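Local coordinates for Alr3699 protein (Nostoc sp., PDB 4XSO) that is of unknown function but belongs to the glycosyltransferases of the two-domain GT-B fold, at residues Leu37-Asp43 with Ile55-Phe60; Ser216-His222 with Glu247-Val251; Phe182-Tyr187 with Glu302-Cys306. All blocks are in the same frame, centred on the assembly; numbering follows the deposited sequence.

Contact 1 (Leu37-Asp43 with Ile55-Phe60)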
loop_
_atom_site.group_PDB
_atom_site.type_symbol
_atom_site.label_atom_id
_atom_site.label_comp_id
_atom_site.label_asym_id
_atom_site.label_seq_id
_atom_site.Cartn_x
_atom_site.Cartn_y
_atom_site.Cartn_z
ATOM N N LEU A 37 -8.897 2.849 -19.112
ATOM C CA LEU A 37 -9.672 2.013 -18.249
ATOM C C LEU A 37 -10.024 2.854 -17.030
ATOM O O LEU A 37 -9.144 3.493 -16.462
ATOM C CB LEU A 37 -8.859 0.790 -17.819
ATOM C CG LEU A 37 -9.578 -0.230 -16.924
ATOM C CD1 LEU A 37 -10.890 -0.697 -17.510
ATOM C CD2 LEU A 37 -8.653 -1.449 -16.687
ATOM N N VAL A 38 -11.287 2.888 -16.630
ATOM C CA VAL A 38 -11.657 3.422 -15.318
ATOM C C VAL A 38 -11.817 2.286 -14.264
ATOM O O VAL A 38 -12.668 1.411 -14.362
ATOM C CB VAL A 38 -12.955 4.262 -15.348
ATOM C CG1 VAL A 38 -13.225 4.828 -13.943
ATOM C CG2 VAL A 38 -12.846 5.404 -16.318
ATOM N N GLY A 39 -10.944 2.294 -13.289
ATOM C CA GLY A 39 -10.991 1.370 -12.173
ATOM C C GLY A 39 -11.811 2.031 -11.058
ATOM O O GLY A 39 -11.499 3.150 -10.577
ATOM N N LEU A 40 -12.906 1.391 -10.703
ATOM C CA LEU A 40 -13.681 1.815 -9.569
ATOM C C LEU A 40 -13.419 0.927 -8.332
ATOM O O LEU A 40 -13.130 -0.241 -8.454
ATOM C CB LEU A 40 -15.168 1.739 -9.906
ATOM C CG LEU A 40 -15.685 2.573 -11.078
ATOM C CD1 LEU A 40 -17.188 2.324 -11.250
ATOM C CD2 LEU A 40 -15.387 4.042 -10.855
ATOM N N PHE A 41 -13.581 1.494 -7.157
ATOM C CA PHE A 41 -13.464 0.690 -5.940
ATOM C C PHE A 41 -14.812 0.154 -5.426
ATOM O O PHE A 41 -14.840 -0.620 -4.506
ATOM C CB PHE A 41 -12.744 1.489 -4.842
ATOM C CG PHE A 41 -11.315 1.874 -5.173
ATOM C CD1 PHE A 41 -10.635 1.344 -6.266
ATOM C CD2 PHE A 41 -10.628 2.745 -4.330
ATOM C CE1 PHE A 41 -9.320 1.709 -6.527
ATOM C CE2 PHE A 41 -9.332 3.109 -4.591
ATOM C CZ PHE A 41 -8.676 2.600 -5.687
ATOM N N ALA A 42 -15.911 0.594 -6.013
ATOM C CA ALA A 42 -17.253 0.084 -5.679
ATOM C C ALA A 42 -18.033 -0.000 -6.984
ATOM O O ALA A 42 -17.881 0.872 -7.854
ATOM C CB ALA A 42 -17.986 1.038 -4.733
ATOM N N ASP A 43 -18.882 -1.031 -7.086
ATOM C CA ASP A 43 -19.897 -1.139 -8.124
ATOM C C ASP A 43 -21.042 -0.199 -7.797
ATOM O O ASP A 43 -21.168 0.243 -6.668
ATOM C CB ASP A 43 -20.427 -2.579 -8.235
ATOM C CG ASP A 43 -21.011 -2.890 -9.623
ATOM O OD1 ASP A 43 -21.177 -1.980 -10.464
ATOM O OD2 ASP A 43 -21.255 -4.065 -9.879
ATOM N N ILE A 55 -16.953 3.574 -22.119
ATOM C CA ILE A 55 -15.712 3.760 -21.410
ATOM C C ILE A 55 -15.444 2.477 -20.662
ATOM O O ILE A 55 -16.208 2.094 -19.805
ATOM C CB ILE A 55 -15.756 4.963 -20.496
ATOM C CG1 ILE A 55 -15.952 6.201 -21.316
ATOM C CG2 ILE A 55 -14.418 5.165 -19.741
ATOM C CD1 ILE A 55 -16.307 7.387 -20.471
ATOM N N PRO A 56 -14.281 1.848 -20.935
ATOM C CA PRO A 56 -14.021 0.618 -20.248
ATOM C C PRO A 56 -13.981 0.865 -18.739
ATOM O O PRO A 56 -13.401 1.872 -18.283
ATOM C CB PRO A 56 -12.690 0.158 -20.786
ATOM C CG PRO A 56 -12.525 0.858 -22.096
ATOM C CD PRO A 56 -13.233 2.194 -21.905
ATOM N N VAL A 57 -14.539 -0.082 -18.001
ATOM C CA VAL A 57 -14.654 0.066 -16.536
ATOM C C VAL A 57 -14.457 -1.277 -15.908
ATOM O O VAL A 57 -14.850 -2.301 -16.473
ATOM C CB VAL A 57 -15.945 0.785 -16.055
ATOM C CG1 VAL A 57 -17.153 0.046 -16.506
ATOM C CG2 VAL A 57 -15.983 0.876 -14.519
ATOM N N GLU A 58 -13.790 -1.263 -14.759
ATOM C CA GLU A 58 -13.513 -2.449 -13.947
ATOM C C GLU A 58 -13.662 -2.073 -12.480
ATOM O O GLU A 58 -13.303 -0.946 -12.040
ATOM C CB GLU A 58 -12.076 -2.959 -14.141
ATOM C CG GLU A 58 -11.819 -4.295 -13.424
ATOM C CD GLU A 58 -10.539 -4.994 -13.875
ATOM O OE1 GLU A 58 -9.941 -4.548 -14.886
ATOM O OE2 GLU A 58 -10.133 -5.983 -13.215
ATOM N N VAL A 59 -14.214 -3.002 -11.716
ATOM C CA VAL A 59 -14.401 -2.765 -10.295
ATOM C C VAL A 59 -13.310 -3.560 -9.581
ATOM O O VAL A 59 -13.241 -4.768 -9.735
ATOM C CB VAL A 59 -15.813 -3.211 -9.839
ATOM C CG1 VAL A 59 -15.887 -3.217 -8.321
ATOM C CG2 VAL A 59 -16.885 -2.286 -10.406
ATOM N N PHE A 60 -12.465 -2.897 -8.798
ATOM C CA PHE A 60 -11.413 -3.603 -8.039
ATOM C C PHE A 60 -11.891 -3.787 -6.605
ATOM O O PHE A 60 -12.364 -2.833 -5.969
ATOM C CB PHE A 60 -10.142 -2.801 -8.055
ATOM C CG PHE A 60 -9.504 -2.735 -9.403
ATOM C CD1 PHE A 60 -8.722 -3.779 -9.860
ATOM C CD2 PHE A 60 -9.712 -1.650 -10.229
ATOM C CE1 PHE A 60 -8.123 -3.731 -11.100
ATOM C CE2 PHE A 60 -9.129 -1.600 -11.466
ATOM C CZ PHE A 60 -8.350 -2.648 -11.917
#

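Contact 2 (Ser216-His222 with Glu247-Val251)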
loop_
_atom_site.group_PDB
_atom_site.type_symbol
_atom_site.label_atom_id
_atom_site.label_comp_id
_atom_site.label_asym_id
_atom_site.label_seq_id
_atom_site.Cartn_x
_atom_site.Cartn_y
_atom_site.Cartn_z
ATOM N N SER A 216 -31.056 18.413 0.224
ATOM C CA SER A 216 -30.035 18.210 1.260
ATOM C C SER A 216 -29.785 19.496 2.088
ATOM O O SER A 216 -30.007 20.606 1.604
ATOM C CB SER A 216 -28.785 17.661 0.605
ATOM O OG SER A 216 -27.801 17.508 1.565
ATOM N N PRO A 217 -29.571 19.585 3.298
ATOM C CA PRO A 217 -29.461 20.875 4.021
ATOM C C PRO A 217 -28.290 21.712 3.529
ATOM O O PRO A 217 -28.384 22.931 3.471
ATOM C CB PRO A 217 -29.222 20.477 5.493
ATOM C CG PRO A 217 -29.571 19.021 5.584
ATOM C CD PRO A 217 -29.608 18.413 4.207
ATOM N N TRP A 218 -27.204 21.039 3.154
ATOM C CA TRP A 218 -26.015 21.725 2.641
ATOM C C TRP A 218 -26.386 22.482 1.344
ATOM O O TRP A 218 -25.783 23.527 1.066
ATOM C CB TRP A 218 -24.864 20.741 2.322
ATOM C CG TRP A 218 -24.118 20.128 3.483
ATOM C CD1 TRP A 218 -24.460 20.150 4.808
ATOM C CD2 TRP A 218 -22.902 19.336 3.394
ATOM N NE1 TRP A 218 -23.525 19.449 5.550
ATOM C CE2 TRP A 218 -22.561 18.941 4.707
ATOM C CE3 TRP A 218 -22.062 18.933 2.324
ATOM C CZ2 TRP A 218 -21.408 18.162 4.983
ATOM C CZ3 TRP A 218 -20.918 18.153 2.604
ATOM C CH2 TRP A 218 -20.608 17.781 3.918
ATOM N N LYS A 219 -27.336 21.942 0.563
ATOM C CA LYS A 219 -27.741 22.580 -0.697
ATOM C C LYS A 219 -28.690 23.771 -0.554
ATOM O O LYS A 219 -28.925 24.497 -1.535
ATOM C CB LYS A 219 -28.279 21.561 -1.690
ATOM C CG LYS A 219 -27.226 20.490 -2.064
ATOM C CD LYS A 219 -26.093 21.128 -2.858
ATOM C CE LYS A 219 -25.014 20.166 -3.303
ATOM N NZ LYS A 219 -25.323 19.696 -4.685
ATOM N N GLY A 220 -29.261 23.961 0.633
ATOM C CA GLY A 220 -29.925 25.219 0.980
ATOM C C GLY A 220 -31.268 25.565 0.351
ATOM O O GLY A 220 -31.636 26.732 0.199
ATOM N N GLN A 221 -32.058 24.575 0.041
ATOM C CA GLN A 221 -33.409 24.858 -0.470
ATOM C C GLN A 221 -34.237 25.668 0.520
ATOM O O GLN A 221 -35.037 26.477 0.100
ATOM C CB GLN A 221 -34.161 23.554 -0.783
ATOM C CG GLN A 221 -33.741 22.888 -2.083
ATOM C CD GLN A 221 -32.592 21.906 -1.902
ATOM O OE1 GLN A 221 -32.069 21.740 -0.800
ATOM N NE2 GLN A 221 -32.193 21.249 -2.996
ATOM N N HIS A 222 -34.006 25.485 1.825
ATOM C CA HIS A 222 -34.757 26.234 2.856
ATOM C C HIS A 222 -34.467 27.736 2.836
ATOM O O HIS A 222 -35.314 28.551 3.200
ATOM C CB HIS A 222 -34.502 25.625 4.271
ATOM C CG HIS A 222 -33.086 25.780 4.747
ATOM N ND1 HIS A 222 -32.047 24.975 4.296
ATOM C CD2 HIS A 222 -32.526 26.677 5.596
ATOM C CE1 HIS A 222 -30.918 25.373 4.854
ATOM N NE2 HIS A 222 -31.179 26.415 5.625
ATOM N N GLU A 247 -31.214 11.855 3.910
ATOM C CA GLU A 247 -31.790 13.149 4.325
ATOM C C GLU A 247 -33.300 13.186 4.233
ATOM O O GLU A 247 -33.894 14.202 3.798
ATOM C CB GLU A 247 -31.221 14.306 3.508
ATOM C CG GLU A 247 -29.721 14.467 3.676
ATOM C CD GLU A 247 -29.293 14.827 5.096
ATOM O OE1 GLU A 247 -30.143 15.229 5.932
ATOM O OE2 GLU A 247 -28.081 14.702 5.367
ATOM N N GLN A 248 -33.946 12.116 4.702
ATOM C CA GLN A 248 -35.415 12.185 4.883
ATOM C C GLN A 248 -35.943 13.239 5.852
ATOM O O GLN A 248 -36.933 13.896 5.549
ATOM C CB GLN A 248 -35.952 10.802 5.196
ATOM C CG GLN A 248 -35.904 9.946 3.937
ATOM C CD GLN A 248 -36.452 10.684 2.697
ATOM O OE1 GLN A 248 -35.736 10.878 1.683
ATOM N NE2 GLN A 248 -37.729 11.111 2.779
ATOM N N ASP A 249 -35.322 13.453 7.006
ATOM C CA ASP A 249 -35.793 14.555 7.905
ATOM C C ASP A 249 -35.826 15.945 7.260
ATOM O O ASP A 249 -36.619 16.831 7.672
ATOM C CB ASP A 249 -34.867 14.719 9.139
ATOM C CG ASP A 249 -34.814 13.495 10.020
ATOM O OD1 ASP A 249 -35.336 12.448 9.617
ATOM O OD2 ASP A 249 -34.226 13.594 11.122
ATOM N N TYR A 250 -34.914 16.176 6.299
ATOM C CA TYR A 250 -34.848 17.491 5.616
ATOM C C TYR A 250 -36.023 17.717 4.694
ATOM O O TYR A 250 -36.589 18.785 4.641
ATOM C CB TYR A 250 -33.570 17.623 4.786
ATOM C CG TYR A 250 -33.337 19.007 4.211
ATOM C CD1 TYR A 250 -33.157 20.096 5.054
ATOM C CD2 TYR A 250 -33.267 19.215 2.831
ATOM C CE1 TYR A 250 -32.906 21.367 4.544
ATOM C CE2 TYR A 250 -33.050 20.502 2.299
ATOM C CZ TYR A 250 -32.886 21.583 3.150
ATOM O OH TYR A 250 -32.640 22.877 2.688
ATOM N N VAL A 251 -36.356 16.721 3.907
ATOM C CA VAL A 251 -37.509 16.844 3.031
ATOM C C VAL A 251 -38.808 17.121 3.789
ATOM O O VAL A 251 -39.544 18.043 3.435
ATOM C CB VAL A 251 -37.640 15.596 2.176
ATOM C CG1 VAL A 251 -39.001 15.573 1.506
ATOM C CG2 VAL A 251 -36.497 15.592 1.171
#

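Contact 3 (Phe182-Tyr187 with Glu302-Cys306)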
loop_
_atom_site.group_PDB
_atom_site.type_symbol
_atom_site.label_atom_id
_atom_site.label_comp_id
_atom_site.label_asym_id
_atom_site.label_seq_id
_atom_site.Cartn_x
_atom_site.Cartn_y
_atom_site.Cartn_z
ATOM N N PHE A 182 -18.010 21.673 -20.413
ATOM C CA PHE A 182 -19.393 21.421 -20.802
ATOM C C PHE A 182 -19.571 21.532 -22.322
ATOM O O PHE A 182 -18.997 22.407 -22.940
ATOM C CB PHE A 182 -20.296 22.472 -20.126
ATOM C CG PHE A 182 -20.200 22.441 -18.638
ATOM C CD1 PHE A 182 -19.166 23.104 -17.993
ATOM C CD2 PHE A 182 -21.145 21.723 -17.874
ATOM C CE1 PHE A 182 -19.012 23.009 -16.602
ATOM C CE2 PHE A 182 -21.032 21.704 -16.514
ATOM C CZ PHE A 182 -19.958 22.361 -15.874
ATOM N N ASP A 183 -20.432 20.703 -22.901
ATOM C CA ASP A 183 -20.793 20.861 -24.305
ATOM C C ASP A 183 -21.747 22.012 -24.398
ATOM O O ASP A 183 -22.883 21.869 -23.977
ATOM C CB ASP A 183 -21.466 19.636 -24.807
ATOM C CG ASP A 183 -21.796 19.734 -26.304
ATOM O OD1 ASP A 183 -21.823 20.804 -26.938
ATOM O OD2 ASP A 183 -21.947 18.669 -26.853
ATOM N N ILE A 184 -21.317 23.124 -24.949
ATOM C CA ILE A 184 -22.076 24.382 -24.720
ATOM C C ILE A 184 -23.417 24.421 -25.439
ATOM O O ILE A 184 -24.355 25.000 -24.939
ATOM C CB ILE A 184 -21.277 25.661 -24.942
ATOM C CG1 ILE A 184 -21.028 25.932 -26.439
ATOM C CG2 ILE A 184 -19.974 25.625 -24.149
ATOM C CD1 ILE A 184 -20.115 27.106 -26.723
ATOM N N ASN A 185 -23.493 23.717 -26.555
ATOM C CA ASN A 185 -24.708 23.623 -27.377
ATOM C C ASN A 185 -25.803 22.781 -26.767
ATOM O O ASN A 185 -26.985 23.043 -27.007
ATOM C CB ASN A 185 -24.308 23.146 -28.805
ATOM C CG ASN A 185 -23.466 24.159 -29.520
ATOM O OD1 ASN A 185 -23.511 25.365 -29.255
ATOM N ND2 ASN A 185 -22.659 23.688 -30.408
ATOM N N LEU A 186 -25.454 21.904 -25.820
ATOM C CA LEU A 186 -26.477 21.264 -25.032
ATOM C C LEU A 186 -27.285 22.223 -24.176
ATOM O O LEU A 186 -28.294 21.834 -23.630
ATOM C CB LEU A 186 -25.940 20.167 -24.143
ATOM C CG LEU A 186 -25.124 19.056 -24.800
ATOM C CD1 LEU A 186 -24.814 18.028 -23.703
ATOM C CD2 LEU A 186 -25.782 18.450 -26.038
ATOM N N TYR A 187 -26.908 23.476 -24.081
ATOM C CA TYR A 187 -27.545 24.346 -23.120
ATOM C C TYR A 187 -28.407 25.391 -23.840
ATOM O O TYR A 187 -28.886 26.344 -23.243
ATOM C CB TYR A 187 -26.498 24.938 -22.164
ATOM C CG TYR A 187 -25.901 23.851 -21.319
ATOM C CD1 TYR A 187 -26.502 23.440 -20.134
ATOM C CD2 TYR A 187 -24.720 23.169 -21.731
ATOM C CE1 TYR A 187 -25.969 22.393 -19.375
ATOM C CE2 TYR A 187 -24.178 22.146 -20.962
ATOM C CZ TYR A 187 -24.799 21.759 -19.774
ATOM O OH TYR A 187 -24.277 20.700 -19.043
ATOM N N GLU A 302 -23.915 25.803 -15.635
ATOM C CA GLU A 302 -24.973 25.345 -16.532
ATOM C C GLU A 302 -25.998 26.422 -16.770
ATOM O O GLU A 302 -26.393 26.658 -17.889
ATOM C CB GLU A 302 -25.611 24.058 -16.020
ATOM C CG GLU A 302 -24.608 22.941 -16.226
ATOM C CD GLU A 302 -25.075 21.601 -15.732
ATOM O OE1 GLU A 302 -25.519 21.534 -14.566
ATOM O OE2 GLU A 302 -24.920 20.627 -16.507
ATOM N N ALA A 303 -26.329 27.133 -15.707
ATOM C CA ALA A 303 -27.301 28.212 -15.782
ATOM C C ALA A 303 -26.809 29.337 -16.698
ATOM O O ALA A 303 -27.562 29.881 -17.509
ATOM C CB ALA A 303 -27.562 28.709 -14.370
ATOM N N MET A 304 -25.517 29.627 -16.582
ATOM C CA MET A 304 -24.858 30.675 -17.358
ATOM C C MET A 304 -24.880 30.265 -18.847
ATOM O O MET A 304 -25.228 31.047 -19.722
ATOM C CB MET A 304 -23.428 30.876 -16.845
ATOM C CG MET A 304 -23.328 31.475 -15.433
ATOM S SD MET A 304 -21.616 31.638 -14.791
ATOM C CE MET A 304 -21.519 33.288 -15.232
ATOM N N LEU A 305 -24.528 29.034 -19.132
ATOM C CA LEU A 305 -24.524 28.547 -20.520
ATOM C C LEU A 305 -25.910 28.537 -21.059
ATOM O O LEU A 305 -26.091 28.592 -22.297
ATOM C CB LEU A 305 -23.936 27.132 -20.562
ATOM C CG LEU A 305 -22.442 27.042 -20.366
ATOM C CD1 LEU A 305 -22.048 25.600 -20.110
ATOM C CD2 LEU A 305 -21.731 27.580 -21.562
ATOM N N CYS A 306 -26.929 28.438 -20.178
ATOM C CA CYS A 306 -28.299 28.491 -20.680
ATOM C C CYS A 306 -28.679 29.934 -20.912
ATOM O O CYS A 306 -29.810 30.243 -21.253
ATOM C CB CYS A 306 -29.329 27.867 -19.746
ATOM S SG CYS A 306 -29.219 26.120 -19.473
HETATM O O HOH W 1 -24.688 27.721 -24.431
#

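Contact 1 (Leu37-Asp43 with Ile55-Phe60)
Val38, Gly39 and Leu40 pair in parallel with Val57, Glu58 and Val59, the short strand axes coming within 4.6 Å at an angle of 22°. Four backbone hydrogen bonds alternate along the ladder: Val38 N gives to Pro56 O (2.9 Å), Glu58 N to Val38 O, Leu40 N to Glu58 O (2.7 Å) and Phe60 N to Leu40 O. The carbonyls of Val38, Glu58 and Leu40 each take a CA-H...O contact, from Val57, Gly39 and Val59.

On one face Val38, Leu40, Val57 and Val59 lie together. The CG2 branch of Val57 reaches across to Leu40 CD1 (3.8 Å), and with that branch opposite the backbone N, CG1 is left between N and the carbonyl carbon (chi1 59°). Val38 CG2 meets Ile55 CG2 at 3.8 Å.

The segments carry the two strands, 36-40 and 57-59, of a beta-alpha-beta unit whose connecting helix, 45-52, covers this face through Lys47 and Leu50 against Val57 and Phe46 against Leu40. Strand 57-59 is the outermost strand on its side of the seven-stranded parallel sheet of a Rossmann-like domain, and 36-40 pairs on its other flank with strand 9-13.

The opposite face carries Gly39 and Glu58. The Phe60 ring turns its edge to the glycine, CE2 lying 3.6 Å from Gly39 CA. Glu58 CG lies over one face of that ring, 4.1 Å above its plane and displaced toward the rim. Leu37 CD1 touches Pro56 CB (3.8 Å), while helix 85-95 packs on Leu37, Phe60 and Phe41, which also meets Leu83 of the second subunit.

Contact 2 (Ser216-His222 with Glu247-Val251)
Tyr250 projects from the first turn of helix 248-260 across residues 216-220, which include a type I turn from Pro217 to Gly220. Its CG is opposite the backbone N (chi1 -172°), and its ring is met on one face by main chain. Ser216 C stands 3.4 Å above the ring plane toward the rim, and Pro217 N lies 3.6 Å above it, over the centre. The proline ring runs past the tyrosine in the opposite sense and places CD over the same face as a CH-pi contact, 4.0 Å from the ring centroid.

At its far end the phenol meets His222 at about a right angle, with the two ring planes 88° apart. Tyr250 OH and His222 ND1 share a nearly straight hydrogen bond of 2.7 Å, each atom lying at the edge of the other's ring. Gln221 brings OE1 to the rim, 3.5 Å from Tyr250 CE2, its amide turned 59° from the ring; its NE2 is held by Arg214 O. Glu247 sets OE1 3.7 Å from Pro217 CD.

Gly220 and Glu247 are the N-cap residues of helices 221-228 and 248-260, and the arrangement joins the N-terminal ends of two neighbouring helices in the Rossmann-like domain formed by the second half of a GT-B protein.

Contact 3 (Phe182-Tyr187 with Glu302-Cys306)
The Tyr187 ring has Leu305 CD1 over one face, 4.0 Å from Tyr187 CD2, and receives Cys306 SG and Glu302 OE2 at its edge. The sulfur approaches almost in the ring plane, 3.9 Å from Tyr187 CD1, as a Cys sulfur-aromatic contact. At the far end of the ring, Tyr187 OH donates a short hydrogen bond of 2.6 Å to Glu302 OE2, using the anti lone pair of that oxygen, with ring and carboxylate planes 55° apart. Glu302 CG stands obliquely above the ring, 3.5 Å from Tyr187 CE1, on the same side as Leu305 CD1, and the chain, extended beyond CG, carries the carboxylate on to the hydroxyl. Phe182 crosses the same chain at about a right angle, its CE2 3.8 Å from Glu302 CG.

These groups tie the linker after strand 175-177, with its short 3-10 turn at 184-186, to the C-terminal end of helix 298-305. The contact thereby joins the chain leaving the first Rossmann-like sheet to a helix of the second Rossmann-like domain of the GT-B fold. Helix 350-368 closes in through Phe368 on Phe182 and Ala364 on Leu305.

Leu305 fills the middle, its branches divided between neighbours: CD1 touches Phe182 CB at 3.6 Å, and CD2 touches Ile184 CG2 at 3.7 Å. One water bridges the two backbones, donating to both Ile184 O and Leu305 O; the latter carbonyl also takes a bond from Gln361 NE2.

Along the chain contact 1 comes first, in the seven-stranded parallel sheet of the N-terminal half; both of its segments precede those of contacts 2 and 3. Contact 3 joins segments whose nearest ends are 115 residues apart, from the linker after strand 175-177 to helix 298-305, and contact 2 falls wholly between them. The centres of contacts 1 and 2 lie 31 Å apart, those of 1 and 3 28 Å, and those of 2 and 3 26 Å; none touch, the nearest atoms of 2 and 3 being about 10 Å apart. Contacts 1 and 2 thus belong to separate Rossmann-like halves, whereas contact 3 fastens the chain leaving the first sheet onto a helix of the second half.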